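PDB 5ZRD: tyrosinase from Burkholderia thailandensis, which hydroxylates monophenols to catechols and probably oxidises these on to quinones, using a pair of copper ions, as other tyrosinases do. Local coordinates for residues Ser275-Asn278 against Asp279-Ala283. Residues are numbered along the deposited sequence; the frame is centred on the assembly and turned at random.
With CU (copper (II) ion), chain K; O (oxygen atom), chain L.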
# COMPACT_ATOMS: atom_id res chain seq x y z
N SER A 275 23.14 -28.61 2.80
CA SER A 275 22.29 -29.57 3.51
C SER A 275 22.91 -29.97 4.86
O SER A 275 22.34 -29.72 5.90
CB SER A 275 21.98 -30.76 2.61
OG SER A 275 20.99 -31.61 3.18
N PRO A 276 24.09 -30.59 4.85
CA PRO A 276 24.75 -30.92 6.09
C PRO A 276 25.02 -29.70 6.96
O PRO A 276 24.98 -29.78 8.20
CB PRO A 276 26.08 -31.59 5.68
CG PRO A 276 26.21 -31.25 4.22
CD PRO A 276 24.78 -31.24 3.74
N HIS A 277 25.26 -28.57 6.29
CA HIS A 277 25.37 -27.25 6.93
C HIS A 277 24.11 -26.96 7.76
O HIS A 277 24.21 -26.67 8.95
CB HIS A 277 25.65 -26.15 5.91
CG HIS A 277 25.05 -24.82 6.26
ND1 HIS A 277 23.74 -24.51 5.96
CD2 HIS A 277 25.57 -23.72 6.84
CE1 HIS A 277 23.48 -23.26 6.35
NE2 HIS A 277 24.58 -22.75 6.87
N ASN A 278 22.96 -27.04 7.11
CA ASN A 278 21.67 -26.92 7.77
C ASN A 278 21.62 -27.82 9.01
O ASN A 278 21.20 -27.35 10.09
CB ASN A 278 20.53 -27.22 6.80
CG ASN A 278 20.29 -26.11 5.80
OD1 ASN A 278 21.01 -25.11 5.79
ND2 ASN A 278 19.29 -26.29 4.96
N ASP A 279 22.07 -29.07 8.89
CA ASP A 279 22.02 -30.01 10.03
C ASP A 279 22.74 -29.47 11.26
O ASP A 279 22.23 -29.59 12.38
CB ASP A 279 22.62 -31.38 9.66
CG ASP A 279 21.85 -32.09 8.53
OD1 ASP A 279 20.65 -31.79 8.28
OD2 ASP A 279 22.47 -32.97 7.89
N ILE A 280 23.91 -28.87 11.06
CA ILE A 280 24.77 -28.49 12.15
C ILE A 280 24.10 -27.31 12.86
O ILE A 280 24.10 -27.24 14.05
CB ILE A 280 26.22 -28.18 11.68
CG1 ILE A 280 27.00 -29.43 11.24
CG2 ILE A 280 27.00 -27.42 12.72
CD1 ILE A 280 27.13 -30.53 12.30
N HIS A 281 23.56 -26.38 12.10
CA HIS A 281 22.77 -25.33 12.67
C HIS A 281 21.64 -25.91 13.54
O HIS A 281 21.39 -25.40 14.59
CB HIS A 281 22.15 -24.49 11.55
CG HIS A 281 23.02 -23.39 11.04
ND1 HIS A 281 22.88 -22.09 11.48
CD2 HIS A 281 23.98 -23.38 10.09
CE1 HIS A 281 23.71 -21.32 10.80
NE2 HIS A 281 24.44 -22.10 9.98
N LEU A 282 20.90 -26.91 13.07
CA LEU A 282 19.77 -27.35 13.85
C LEU A 282 20.25 -28.11 15.11
O LEU A 282 19.65 -28.00 16.16
CB LEU A 282 18.84 -28.22 13.01
CG LEU A 282 18.19 -27.56 11.80
CD1 LEU A 282 16.91 -28.28 11.41
CD2 LEU A 282 17.91 -26.08 12.01
N ALA A 283 21.30 -28.90 15.00
CA ALA A 283 21.80 -29.65 16.15
C ALA A 283 22.28 -28.69 17.24
O ALA A 283 21.85 -28.74 18.41
CB ALA A 283 22.91 -30.56 15.70
CU CU K . 25.21 -21.30 8.31
O O L . 23.60 -20.16 7.42
O HOH W 1 19.58 -32.11 5.91
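His277 and His281, one turn apart on the same helix, grip a single copper ion through their NE2 atoms, at 2.1 Å from His277 NE2 and 2.0 Å from His281 NE2. His320 is the third histidine of the site, and the oxygen atom also binds the metal, 2.2 Å away. Two histidines four residues apart on one helix are characteristic of the CuB site of tyrosinases. The rings form an offset edge-to-face pair, centroids 4.5 Å apart and planes at 60°: CD2 of His281 stands over the rim of one face of His277, while the oxygen lies at the edge of that ring, in its plane. The His277 side chain is rotated to an off-rotamer chi1 of 148° in the pose that places NE2 on the copper. The second shell holds the rings by their ND1 atoms. His281 ND1 bonds Met304 O; His277 ND1 bonds Glu274 O and, weakly, Asn278 OD1, while Asn278 ND2 is tied to Ser465 O. Helical bonding sets the spacing, with His281 N to His277 O at 3.2 Å almost straight (173°). On another side of the helix, a water donates to both Ser275 OG and Asp279 OD1, spanning one turn; the Asp279 carboxylate is further bound by Ser465 OG and His463 NE2. Helix 274-285 lies deep in the central domain: Pro276 and Asp279 meet helix 237-244, Ala283 packs on helix 205-221, His277 and Ile280 face the His320-bearing helix 315-334, and Asp279 is anchored to strand 456-466.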